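PDB 5T09: type III secretion system effector HopBA1, which acts as a virulence factor recognised by the Arabidopsis disease resistance protein RBA1, whose self-association it enhances, thereby triggering plant cell death. Local coordinates for residues I27-P32 with S221-A226; L80-V85 with I186-A191; R142-D147 with K160-L165; G208-F213 with H229-I234. One frame throughout, in Å; residues are numbered along the deposited sequence.

Overall arrangement
Contacts 2 and 4 lie within the sheet and join neighbouring parallel strands, whereas contacts 1 and 3 are smaller surface contacts, each involving a loop. Contact 2 is close to the centre of the chain and contact 4 farther toward one end of the same sheet; both combine regular backbone hydrogen bonds with mostly apolar side chains. Contact 1 sits beside contact 4, with centres about 7 Å apart, because strand 222-223 pairs with strand 232-235; yet no hydrogen bond joins its own two segments. Contact 3 likewise has no direct hydrogen bond across it, only a bridging water, but is tied to contact 2 by the salt bridge between Glu-83 and Arg-162.

Contact 1: residues I27-P32 with S221-A226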
loop_
_atom_site.group_PDB
_atom_site.type_symbol
_atom_site.label_atom_id
_atom_site.label_comp_id
_atom_site.label_asym_id
_atom_site.label_seq_id
_atom_site.Cartn_x
_atom_site.Cartn_y
_atom_site.Cartn_z
ATOM N N ILE A 27 -8.425 -3.055 15.182
ATOM C CA ILE A 27 -7.366 -3.781 14.493
ATOM C C ILE A 27 -7.434 -5.226 14.982
ATOM O O ILE A 27 -7.025 -5.537 16.103
ATOM C CB ILE A 27 -5.993 -3.157 14.749
ATOM C CG1 ILE A 27 -5.994 -1.682 14.335
ATOM C CG2 ILE A 27 -4.913 -3.910 13.974
ATOM C CD1 ILE A 27 -4.802 -0.903 14.840
ATOM N N ASN A 28 -7.972 -6.106 14.144
ATOM C CA ASN A 28 -8.066 -7.528 14.453
ATOM C C ASN A 28 -6.875 -8.239 13.823
ATOM O O ASN A 28 -6.738 -8.257 12.596
ATOM C CB ASN A 28 -9.381 -8.115 13.941
ATOM C CG ASN A 28 -10.594 -7.547 14.657
ATOM O OD1 ASN A 28 -11.033 -8.082 15.676
ATOM N ND2 ASN A 28 -11.140 -6.458 14.127
ATOM N N VAL A 29 -6.018 -8.816 14.660
ATOM C CA VAL A 29 -4.787 -9.456 14.212
ATOM C C VAL A 29 -4.996 -10.961 14.327
ATOM O O VAL A 29 -4.915 -11.532 15.420
ATOM C CB VAL A 29 -3.572 -8.990 15.022
ATOM C CG1 VAL A 29 -2.297 -9.625 14.480
ATOM C CG2 VAL A 29 -3.465 -7.470 14.995
ATOM N N ARG A 30 -5.262 -11.609 13.191
ATOM C CA ARG A 30 -5.458 -13.052 13.118
ATOM C C ARG A 30 -4.181 -13.719 12.631
ATOM O O ARG A 30 -3.590 -13.250 11.648
ATOM C CB ARG A 30 -6.612 -13.377 12.172
ATOM C CG ARG A 30 -7.066 -14.827 12.204
ATOM C CD ARG A 30 -8.545 -14.962 11.851
ATOM N NE ARG A 30 -9.413 -14.293 12.818
ATOM C CZ ARG A 30 -10.740 -14.405 12.845
ATOM N NH1 ARG A 30 -11.368 -15.168 11.960
ATOM N NH2 ARG A 30 -11.440 -13.756 13.766
ATOM N N PRO A 31 -3.702 -14.784 13.271
ATOM C CA PRO A 31 -2.471 -15.438 12.805
ATOM C C PRO A 31 -2.565 -15.801 11.333
ATOM O O PRO A 31 -3.563 -16.399 10.903
ATOM C CB PRO A 31 -2.381 -16.689 13.689
ATOM C CG PRO A 31 -3.078 -16.298 14.942
ATOM C CD PRO A 31 -4.196 -15.382 14.524
ATOM N N PRO A 32 -1.548 -15.463 10.535
ATOM C CA PRO A 32 -1.654 -15.639 9.079
ATOM C C PRO A 32 -2.170 -17.018 8.685
ATOM O O PRO A 32 -1.790 -18.038 9.265
ATOM C CB PRO A 32 -0.218 -15.415 8.596
ATOM C CG PRO A 32 0.359 -14.486 9.593
ATOM C CD PRO A 32 -0.259 -14.857 10.915
ATOM N N SER A 221 5.141 -16.331 7.050
ATOM C CA SER A 221 4.185 -15.304 7.436
ATOM C C SER A 221 3.836 -15.453 8.911
ATOM O O SER A 221 3.629 -16.563 9.406
ATOM C CB SER A 221 2.926 -15.403 6.575
ATOM O OG SER A 221 3.250 -15.305 5.197
ATOM N N ARG A 222 3.780 -14.326 9.617
ATOM C CA ARG A 222 3.715 -14.377 11.070
ATOM C C ARG A 222 3.226 -13.044 11.616
ATOM O O ARG A 222 3.218 -12.027 10.919
ATOM C CB ARG A 222 5.087 -14.707 11.659
ATOM C CG ARG A 222 6.132 -13.650 11.329
ATOM C CD ARG A 222 7.548 -14.154 11.549
ATOM N NE ARG A 222 8.529 -13.103 11.285
ATOM C CZ ARG A 222 9.147 -12.908 10.121
ATOM N NH1 ARG A 222 10.017 -11.915 9.999
ATOM N NH2 ARG A 222 8.903 -13.696 9.080
ATOM N N ILE A 223 2.821 -13.067 12.886
ATOM C CA ILE A 223 2.603 -11.831 13.625
ATOM C C ILE A 223 3.953 -11.207 13.945
ATOM O O ILE A 223 4.925 -11.910 14.248
ATOM C CB ILE A 223 1.788 -12.112 14.901
ATOM C CG1 ILE A 223 0.342 -12.445 14.528
ATOM C CG2 ILE A 223 1.833 -10.917 15.858
ATOM C CD1 ILE A 223 -0.485 -13.011 15.663
ATOM N N ASN A 224 4.028 -9.881 13.869
ATOM C CA ASN A 224 5.289 -9.187 14.098
ATOM C C ASN A 224 5.521 -9.021 15.594
ATOM O O ASN A 224 4.703 -8.410 16.291
ATOM C CB ASN A 224 5.297 -7.822 13.415
ATOM C CG ASN A 224 6.576 -7.053 13.682
ATOM O OD1 ASN A 224 7.597 -7.635 14.053
ATOM N ND2 ASN A 224 6.527 -5.738 13.508
ATOM N N ASP A 225 6.636 -9.562 16.084
ATOM C CA ASP A 225 7.047 -9.384 17.467
ATOM C C ASP A 225 8.432 -8.767 17.601
ATOM O O ASP A 225 8.860 -8.484 18.727
ATOM C CB ASP A 225 7.008 -10.727 18.209
ATOM C CG ASP A 225 5.594 -11.248 18.396
ATOM O OD1 ASP A 225 4.676 -10.421 18.588
ATOM O OD2 ASP A 225 5.399 -12.481 18.351
ATOM N N ALA A 226 9.144 -8.546 16.494
ATOM C CA ALA A 226 10.461 -7.921 16.575
ATOM C C ALA A 226 10.349 -6.439 16.911
ATOM O O ALA A 226 11.162 -5.907 17.678
ATOM C CB ALA A 226 11.216 -8.114 15.261
#
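Pro-32 and Ile-223 are the two bumps of this small interface, each set against relief on the opposite segment. The ring of Pro-32 is pressed onto the backbone at the start of strand 222-223: its CG stands 3.4 Å from the backbone N of Arg-222, and its CB lies against the CB of Ser-221 at 3.7 Å. In return, Ile-223 pushes its longer branch into the shallow hollow between Val-29 and the two prolines. Its CG1 is 3.9 Å from Val-29 CG1, and its terminal CD1 comes within 4.2 Å of Pro-31 CG. What places Val-29 CG1 there is the torsion chi1 of -177°, which swings this methyl opposite its own backbone N and out toward the isoleucine. The two backbones run in roughly opposite directions, 158° apart, but even the nearest pair of CA atoms, Pro-32 and Arg-222, is separated by 5.9 Å. Arg-222 turns its side chain off the contact and forms a salt bridge with Asp-214, while the backbone of strand 222-223 pairs with strand 232-235. Prolines at 31 and 32 bring no backbone N-H, and no hydrogen bond crosses between the segments. With 230 Å² buried in all, the N-terminal loop is therefore held to the edge strand 222-223 by the apolar fit of a proline ring and branched aliphatic chains.

Contact 2: residues L80-V85 with I186-A191; sequences LAVEFV and IVWGGA
Strands 80-82 and 186-190 run parallel, their axes 4.7 Å apart and inclined by 17°, with Leu-80 opposite Ile-186, Ala-81 opposite Val-187 and Val-82 opposite Trp-188. The hydrogen bonds alternate as parallel pairing requires: Ala-81 N to Ile-186 O, Trp-188 N to Ala-81 O at 2.8 Å, then Glu-83 N to Trp-188 O. Leu-80, Val-82, Ile-186 and Trp-188 share one face of the sheet. There Leu-80 CD1 meets Ile-186 CG2 at 3.8 Å, and Val-82 CG1 approaches the indole at CE3, 3.9 Å away. After Val-82 the chain bends through a type I turn, from Val-82 to Val-85, that returns Phe-84 to the same indole. The phenyl edge of Phe-84, led by CE2, stands 3.3 Å above the indole plane of Trp-188, over its centre; with the planes of Phe-84 and Trp-188 at 87° this is a T-shaped stack. At the rim of the indole, Trp-188 NE1 is hydrogen-bonded to Asp-54 on the neighbouring strand, which helps fix how the ring is turned. Glu-83 extends its chain past Gly-189, and the syn side of its OE1 accepts Gly-190 N at 2.8 Å, with the donor 30° out of the carboxylate plane. The other oxygen, OE2, forms a salt bridge with Arg-162. Helices 60-74 and 117-132 pack on the Trp-188 face. This is the buried centre of an alpha-beta fold with a parallel core, consistent with its EreA/ChaN-like class.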
loop_
_atom_site.group_PDB
_atom_site.type_symbol
_atom_site.label_atom_id
_atom_site.label_comp_id
_atom_site.label_asym_id
_atom_site.label_seq_id
_atom_site.Cartn_x
_atom_site.Cartn_y
_atom_site.Cartn_z
ATOM N N LEU A 80 -8.919 0.829 -3.111
ATOM C CA LEU A 80 -7.471 0.691 -2.997
ATOM C C LEU A 80 -6.846 2.059 -3.233
ATOM O O LEU A 80 -6.887 2.582 -4.351
ATOM C CB LEU A 80 -6.935 -0.339 -3.992
ATOM C CG LEU A 80 -5.415 -0.459 -4.097
ATOM C CD1 LEU A 80 -4.808 -0.943 -2.790
ATOM C CD2 LEU A 80 -5.052 -1.386 -5.246
ATOM N N ALA A 81 -6.269 2.635 -2.185
ATOM C CA ALA A 81 -5.682 3.968 -2.229
ATOM C C ALA A 81 -4.166 3.827 -2.211
ATOM O O ALA A 81 -3.609 3.199 -1.302
ATOM C CB ALA A 81 -6.176 4.801 -1.048
ATOM N N VAL A 82 -3.496 4.397 -3.216
ATOM C CA VAL A 82 -2.091 4.092 -3.472
ATOM C C VAL A 82 -1.259 5.367 -3.492
ATOM O O VAL A 82 -1.702 6.414 -3.983
ATOM C CB VAL A 82 -1.917 3.313 -4.792
ATOM C CG1 VAL A 82 -2.801 2.077 -4.783
ATOM C CG2 VAL A 82 -2.220 4.198 -6.003
ATOM N N GLU A 83 -0.033 5.257 -2.973
ATOM C CA GLU A 83 0.922 6.361 -2.997
ATOM C C GLU A 83 1.353 6.709 -4.416
ATOM O O GLU A 83 1.757 7.847 -4.678
ATOM C CB GLU A 83 2.154 5.996 -2.166
ATOM C CG GLU A 83 3.300 7.001 -2.267
ATOM C CD GLU A 83 4.559 6.548 -1.548
ATOM O OE1 GLU A 83 4.651 5.360 -1.178
ATOM O OE2 GLU A 83 5.468 7.387 -1.367
ATOM N N PHE A 84 1.281 5.756 -5.339
ATOM C CA PHE A 84 1.893 5.940 -6.650
ATOM C C PHE A 84 1.188 6.997 -7.488
ATOM O O PHE A 84 1.746 7.434 -8.499
ATOM C CB PHE A 84 1.916 4.603 -7.384
ATOM C CG PHE A 84 2.427 3.469 -6.541
ATOM C CD1 PHE A 84 3.721 3.488 -6.051
ATOM C CD2 PHE A 84 1.611 2.394 -6.229
ATOM C CE1 PHE A 84 4.194 2.454 -5.265
ATOM C CE2 PHE A 84 2.078 1.355 -5.451
ATOM C CZ PHE A 84 3.372 1.384 -4.966
ATOM N N VAL A 85 -0.006 7.425 -7.087
ATOM C CA VAL A 85 -0.775 8.431 -7.807
ATOM C C VAL A 85 -1.055 9.582 -6.857
ATOM O O VAL A 85 -1.457 9.362 -5.706
ATOM C CB VAL A 85 -2.093 7.859 -8.358
ATOM C CG1 VAL A 85 -2.861 8.928 -9.127
ATOM C CG2 VAL A 85 -1.821 6.658 -9.241
ATOM N N ILE A 186 -7.972 -0.592 1.359
ATOM C CA ILE A 186 -6.554 -0.862 1.553
ATOM C C ILE A 186 -5.786 0.383 1.142
ATOM O O ILE A 186 -6.071 0.978 0.095
ATOM C CB ILE A 186 -6.086 -2.085 0.742
ATOM C CG1 ILE A 186 -6.746 -3.353 1.279
ATOM C CG2 ILE A 186 -4.558 -2.213 0.787
ATOM C CD1 ILE A 186 -6.550 -4.571 0.404
ATOM N N VAL A 187 -4.823 0.778 1.970
ATOM C CA VAL A 187 -3.899 1.861 1.663
ATOM C C VAL A 187 -2.534 1.244 1.399
ATOM O O VAL A 187 -1.997 0.521 2.247
ATOM C CB VAL A 187 -3.836 2.892 2.803
ATOM C CG1 VAL A 187 -2.676 3.863 2.606
ATOM C CG2 VAL A 187 -5.149 3.645 2.893
ATOM N N TRP A 188 -1.975 1.536 0.228
ATOM C CA TRP A 188 -0.731 0.935 -0.242
ATOM C C TRP A 188 0.278 2.056 -0.445
ATOM O O TRP A 188 0.095 2.914 -1.316
ATOM C CB TRP A 188 -0.979 0.151 -1.532
ATOM C CG TRP A 188 0.223 -0.516 -2.125
ATOM C CD1 TRP A 188 1.422 -0.758 -1.522
ATOM C CD2 TRP A 188 0.330 -1.033 -3.453
ATOM N NE1 TRP A 188 2.268 -1.400 -2.396
ATOM C CE2 TRP A 188 1.619 -1.579 -3.590
ATOM C CE3 TRP A 188 -0.546 -1.089 -4.542
ATOM C CZ2 TRP A 188 2.057 -2.169 -4.775
ATOM C CZ3 TRP A 188 -0.111 -1.674 -5.714
ATOM C CH2 TRP A 188 1.179 -2.202 -5.823
ATOM N N GLY A 189 1.328 2.056 0.368
ATOM C CA GLY A 189 2.328 3.107 0.323
ATOM C C GLY A 189 3.590 2.653 1.016
ATOM O O GLY A 189 3.638 1.588 1.638
ATOM N N GLY A 190 4.622 3.487 0.903
ATOM C CA GLY A 190 5.925 3.164 1.456
ATOM C C GLY A 190 5.882 2.765 2.915
ATOM O O GLY A 190 5.314 3.479 3.746
ATOM N N ALA A 191 6.511 1.629 3.234
ATOM C CA ALA A 191 6.432 1.074 4.582
ATOM C C ALA A 191 6.985 2.032 5.630
ATOM O O ALA A 191 6.556 1.992 6.789
ATOM C CB ALA A 191 7.181 -0.258 4.638
#

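Contact 3: residues R142-D147 with K160-L165; sequences RKMAID and KKRLAL
The selenomethionine at Met-144 lies against segment 160-165, between Arg-162 and Leu-165. Its CB points toward the helix, and CG carries on outward from it, neither coming as close to the helix as the two atoms beyond them. The selenium makes the first close contacts: SE is 3.6 Å from the backbone O of Lys-161 and 4.0 Å from Leu-165 CG, with both leucine methyls nearly as near. A bend at chi3 (67°) then turns the terminal methyl away from the leucine and onto Arg-162, whose chain it crosses at a slant. CE reaches Arg-162 CD at 3.5 Å and the CA of the same residue at 3.9 Å, so it rests on the aliphatic part of the arginine and approaches the guanidinium only obliquely. Two residues farther on, Ile-146 CD1 touches the methylene CD of Lys-161 at 3.8 Å. At the other end of the loop segment a water accepts from Arg-162 NH1 (2.8 Å), lying in the guanidinium plane at its edge, and donates to Arg-142 O (2.7 Å). Arg-162 has a stronger partner in Glu-83, to which NH2 forms a salt bridge. The loop that follows strand 136-141 thus meets the helix through selenium, methyl and methylene groups. The methylenes of Lys-161 and Arg-162 serve as apolar surface while the arginine's charged end is engaged by a carboxylate and a water.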
loop_
_atom_site.group_PDB
_atom_site.type_symbol
_atom_site.label_atom_id
_atom_site.label_comp_id
_atom_site.label_asym_id
_atom_site.label_seq_id
_atom_site.Cartn_x
_atom_site.Cartn_y
_atom_site.Cartn_z
ATOM N N ARG A 142 0.797 13.624 -2.421
ATOM C CA ARG A 142 0.774 15.069 -2.564
ATOM C C ARG A 142 2.177 15.543 -2.895
ATOM O O ARG A 142 3.158 15.016 -2.360
ATOM C CB ARG A 142 0.273 15.744 -1.282
ATOM C CG ARG A 142 0.436 17.252 -1.261
ATOM C CD ARG A 142 -0.186 17.824 -0.011
ATOM N NE ARG A 142 -1.633 17.627 -0.002
ATOM C CZ ARG A 142 -2.544 18.597 -0.060
ATOM N NH1 ARG A 142 -2.186 19.874 -0.111
ATOM N NH2 ARG A 142 -3.830 18.283 -0.052
ATOM N N LYS A 143 2.268 16.543 -3.768
ATOM C CA LYS A 143 3.568 16.998 -4.238
ATOM C C LYS A 143 4.396 17.542 -3.084
ATOM O O LYS A 143 3.894 18.272 -2.226
ATOM C CB LYS A 143 3.406 18.073 -5.311
ATOM C CG LYS A 143 4.735 18.571 -5.872
ATOM C CD LYS A 143 4.553 19.362 -7.159
ATOM C CE LYS A 143 5.871 19.519 -7.908
ATOM N NZ LYS A 143 6.893 20.274 -7.131
HETATM N N MSE A 144 5.673 17.176 -3.068
HETATM C CA MSE A 144 6.615 17.692 -2.085
HETATM C C MSE A 144 8.043 17.440 -2.552
HETATM O O MSE A 144 8.505 16.300 -2.591
HETATM C CB MSE A 144 6.388 17.047 -0.720
HETATM C CG MSE A 144 7.108 17.762 0.412
HETATM SE SE MSE A 144 7.310 16.646 1.994
HETATM C CE MSE A 144 8.550 15.336 1.265
ATOM N N ALA A 145 8.740 18.515 -2.903
ATOM C CA ALA A 145 10.108 18.423 -3.386
ATOM C C ALA A 145 11.077 18.464 -2.212
ATOM O O ALA A 145 10.984 19.347 -1.355
ATOM C CB ALA A 145 10.412 19.563 -4.358
ATOM N N ILE A 146 11.997 17.503 -2.178
ATOM C CA ILE A 146 13.097 17.492 -1.219
ATOM C C ILE A 146 14.328 16.952 -1.929
ATOM O O ILE A 146 14.233 16.023 -2.738
ATOM C CB ILE A 146 12.773 16.649 0.034
ATOM C CG1 ILE A 146 11.576 17.230 0.795
ATOM C CG2 ILE A 146 13.989 16.563 0.957
ATOM C CD1 ILE A 146 11.814 18.600 1.415
ATOM N N ASP A 147 15.484 17.533 -1.623
ATOM C CA ASP A 147 16.721 17.120 -2.263
ATOM C C ASP A 147 17.116 15.715 -1.813
ATOM O O ASP A 147 16.593 15.168 -0.838
ATOM C CB ASP A 147 17.843 18.107 -1.950
ATOM C CG ASP A 147 17.818 19.323 -2.855
ATOM O OD1 ASP A 147 16.738 19.642 -3.392
ATOM O OD2 ASP A 147 18.882 19.956 -3.030
ATOM N N LYS A 160 11.678 12.296 8.069
ATOM C CA LYS A 160 10.744 13.046 8.905
ATOM C C LYS A 160 9.851 13.943 8.058
ATOM O O LYS A 160 8.645 14.043 8.305
ATOM C CB LYS A 160 11.501 13.887 9.933
ATOM C CG LYS A 160 12.426 13.109 10.852
ATOM C CD LYS A 160 11.669 12.432 11.975
ATOM C CE LYS A 160 12.627 11.842 12.991
ATOM N NZ LYS A 160 11.904 11.167 14.100
ATOM N N LYS A 161 10.429 14.615 7.059
ATOM C CA LYS A 161 9.628 15.471 6.191
ATOM C C LYS A 161 8.638 14.648 5.377
ATOM O O LYS A 161 7.471 15.032 5.238
ATOM C CB LYS A 161 10.537 16.288 5.274
ATOM C CG LYS A 161 11.401 17.310 6.009
ATOM C CD LYS A 161 12.463 17.918 5.097
ATOM C CE LYS A 161 13.368 18.881 5.854
ATOM N NZ LYS A 161 14.514 19.347 5.023
ATOM N N ARG A 162 9.080 13.508 4.842
ATOM C CA ARG A 162 8.174 12.633 4.106
ATOM C C ARG A 162 7.004 12.192 4.976
ATOM O O ARG A 162 5.854 12.175 4.520
ATOM C CB ARG A 162 8.932 11.412 3.582
ATOM C CG ARG A 162 9.941 11.715 2.485
ATOM C CD ARG A 162 9.256 11.947 1.150
ATOM N NE ARG A 162 8.405 10.825 0.763
ATOM C CZ ARG A 162 7.452 10.895 -0.159
ATOM N NH1 ARG A 162 7.219 12.035 -0.796
ATOM N NH2 ARG A 162 6.726 9.823 -0.440
ATOM N N LEU A 163 7.276 11.827 6.231
ATOM C CA LEU A 163 6.209 11.361 7.111
ATOM C C LEU A 163 5.217 12.458 7.458
ATOM O O LEU A 163 4.110 12.148 7.911
ATOM C CB LEU A 163 6.798 10.773 8.393
ATOM C CG LEU A 163 6.947 9.249 8.362
ATOM C CD1 LEU A 163 7.822 8.801 7.198
ATOM C CD2 LEU A 163 7.505 8.741 9.682
ATOM N N ALA A 164 5.572 13.727 7.251
ATOM C CA ALA A 164 4.612 14.800 7.479
ATOM C C ALA A 164 3.419 14.699 6.538
ATOM O O ALA A 164 2.372 15.296 6.814
ATOM C CB ALA A 164 5.289 16.162 7.315
ATOM N N LEU A 165 3.551 13.955 5.441
ATOM C CA LEU A 165 2.471 13.807 4.475
ATOM C C LEU A 165 1.419 12.797 4.906
ATOM O O LEU A 165 0.378 12.707 4.251
ATOM C CB LEU A 165 3.036 13.380 3.118
ATOM C CG LEU A 165 4.022 14.331 2.444
ATOM C CD1 LEU A 165 4.546 13.706 1.162
ATOM C CD2 LEU A 165 3.372 15.678 2.162
HETATM O O HOH W 1 5.167 13.249 -2.198
#

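Contact 4: residues G208-F213 with H229-I234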
loop_
_atom_site.group_PDB
_atom_site.type_symbol
_atom_site.label_atom_id
_atom_site.label_comp_id
_atom_site.label_asym_id
_atom_site.label_seq_id
_atom_site.Cartn_x
_atom_site.Cartn_y
_atom_site.Cartn_z
ATOM N N GLY A 208 -5.559 0.909 11.568
ATOM C CA GLY A 208 -5.749 -0.178 10.627
ATOM C C GLY A 208 -4.685 -1.234 10.817
ATOM O O GLY A 208 -3.669 -1.016 11.482
ATOM N N LEU A 209 -4.941 -2.391 10.217
ATOM C CA LEU A 209 -3.987 -3.493 10.223
ATOM C C LEU A 209 -2.865 -3.180 9.239
ATOM O O LEU A 209 -3.121 -2.946 8.055
ATOM C CB LEU A 209 -4.704 -4.793 9.857
ATOM C CG LEU A 209 -3.997 -6.149 9.995
ATOM C CD1 LEU A 209 -3.035 -6.415 8.846
ATOM C CD2 LEU A 209 -3.280 -6.244 11.326
ATOM N N VAL A 210 -1.625 -3.165 9.727
ATOM C CA VAL A 210 -0.460 -2.843 8.910
ATOM C C VAL A 210 0.279 -4.132 8.585
ATOM O O VAL A 210 0.571 -4.934 9.482
ATOM C CB VAL A 210 0.470 -1.847 9.623
ATOM C CG1 VAL A 210 1.688 -1.544 8.759
ATOM C CG2 VAL A 210 -0.281 -0.563 9.950
ATOM N N ILE A 211 0.589 -4.323 7.305
ATOM C CA ILE A 211 1.309 -5.492 6.821
ATOM C C ILE A 211 2.710 -5.070 6.408
ATOM O O ILE A 211 2.892 -4.032 5.762
ATOM C CB ILE A 211 0.575 -6.155 5.639
ATOM C CG1 ILE A 211 -0.794 -6.670 6.090
ATOM C CG2 ILE A 211 1.428 -7.288 5.043
ATOM C CD1 ILE A 211 -1.633 -7.282 4.983
ATOM N N SER A 212 3.695 -5.879 6.780
ATOM C CA SER A 212 5.072 -5.729 6.341
ATOM C C SER A 212 5.493 -7.006 5.629
ATOM O O SER A 212 4.775 -8.008 5.633
ATOM C CB SER A 212 6.010 -5.447 7.521
ATOM O OG SER A 212 6.061 -6.555 8.399
ATOM N N PHE A 213 6.675 -6.972 5.017
ATOM C CA PHE A 213 7.143 -8.090 4.210
ATOM C C PHE A 213 8.543 -8.513 4.626
ATOM O O PHE A 213 9.430 -7.673 4.804
ATOM C CB PHE A 213 7.113 -7.731 2.727
ATOM C CG PHE A 213 5.729 -7.552 2.199
ATOM C CD1 PHE A 213 4.999 -8.642 1.758
ATOM C CD2 PHE A 213 5.144 -6.303 2.169
ATOM C CE1 PHE A 213 3.714 -8.484 1.283
ATOM C CE2 PHE A 213 3.861 -6.137 1.696
ATOM C CZ PHE A 213 3.144 -7.230 1.253
ATOM N N HIS A 229 6.452 -1.805 14.055
ATOM C CA HIS A 229 6.283 -1.134 12.772
ATOM C C HIS A 229 5.261 -1.822 11.873
ATOM O O HIS A 229 4.995 -1.334 10.770
ATOM C CB HIS A 229 7.634 -1.035 12.052
ATOM C CG HIS A 229 8.677 -0.289 12.828
ATOM N ND1 HIS A 229 8.461 0.185 14.104
ATOM C CD2 HIS A 229 9.944 0.065 12.506
ATOM C CE1 HIS A 229 9.548 0.797 14.535
ATOM N NE2 HIS A 229 10.464 0.739 13.585
ATOM N N SER A 230 4.681 -2.933 12.317
ATOM C CA SER A 230 3.616 -3.614 11.590
ATOM C C SER A 230 2.973 -4.607 12.547
ATOM O O SER A 230 3.514 -4.903 13.616
ATOM C CB SER A 230 4.139 -4.331 10.344
ATOM O OG SER A 230 4.974 -5.423 10.706
ATOM N N HIS A 231 1.812 -5.123 12.150
ATOM C CA HIS A 231 1.110 -6.129 12.936
ATOM C C HIS A 231 1.374 -7.551 12.461
ATOM O O HIS A 231 1.486 -8.460 13.288
ATOM C CB HIS A 231 -0.395 -5.862 12.910
ATOM C CG HIS A 231 -0.786 -4.552 13.521
ATOM N ND1 HIS A 231 -0.966 -3.408 12.775
ATOM C CD2 HIS A 231 -1.023 -4.203 14.807
ATOM C CE1 HIS A 231 -1.306 -2.412 13.573
ATOM N NE2 HIS A 231 -1.345 -2.867 14.813
ATOM N N ILE A 232 1.461 -7.774 11.149
ATOM C CA ILE A 232 1.779 -9.092 10.612
ATOM C C ILE A 232 2.813 -8.939 9.508
ATOM O O ILE A 232 2.856 -7.927 8.802
ATOM C CB ILE A 232 0.528 -9.837 10.084
ATOM C CG1 ILE A 232 -0.161 -9.048 8.969
ATOM C CG2 ILE A 232 -0.441 -10.112 11.228
ATOM C CD1 ILE A 232 -1.184 -9.867 8.202
ATOM N N VAL A 233 3.654 -9.959 9.368
ATOM C CA VAL A 233 4.701 -9.995 8.357
ATOM C C VAL A 233 4.368 -11.115 7.383
ATOM O O VAL A 233 4.153 -12.261 7.796
ATOM C CB VAL A 233 6.089 -10.215 8.985
ATOM C CG1 VAL A 233 7.179 -9.999 7.941
ATOM C CG2 VAL A 233 6.291 -9.299 10.184
ATOM N N ILE A 234 4.315 -10.782 6.098
ATOM C CA ILE A 234 4.083 -11.754 5.038
ATOM C C ILE A 234 5.437 -12.163 4.476
ATOM O O ILE A 234 6.231 -11.309 4.060
ATOM C CB ILE A 234 3.170 -11.180 3.941
ATOM C CG1 ILE A 234 1.731 -11.090 4.461
ATOM C CG2 ILE A 234 3.243 -12.033 2.665
ATOM C CD1 ILE A 234 0.739 -10.501 3.478
#
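Ser-212 and Ser-230 both set OG between their own backbone N and carbonyl carbon (chi1 65° and 68°), and this turns the two hydroxyls toward each other. They share a hydrogen bond of 2.8 Å from OG to OG, in which either could be the donor. His-231, with chi1 at -62°, brings its ring alongside strand 209-213, where ND1 accepts the backbone N of Val-210 at 3.1 Å. The same Val-210 takes His-231 N on its carbonyl O at 2.9 Å, so side chain and backbone together tie one histidine to one valine ahead of the regular pairing. From there on the strands are parallel: Ser-212 N bonds to Ile-232 O and Ile-234 N to Ser-212 O. Leu-209 CD2 lies 3.3 Å from His-231 CB. On the face turned to helices 36-46 and 60-74, Ile-211 CG2 meets Ile-234 CD1 at 3.6 Å, and the Phe-213 ring runs beside Ile-234, its CD1 being 3.8 Å from Ile-234 CB. Because ND1 accepts here while NE2 is bonded to Lys-198 O, the chemistry favours a tautomer with the proton on NE2, the histidine linking this strand pair to the loop at Lys-198.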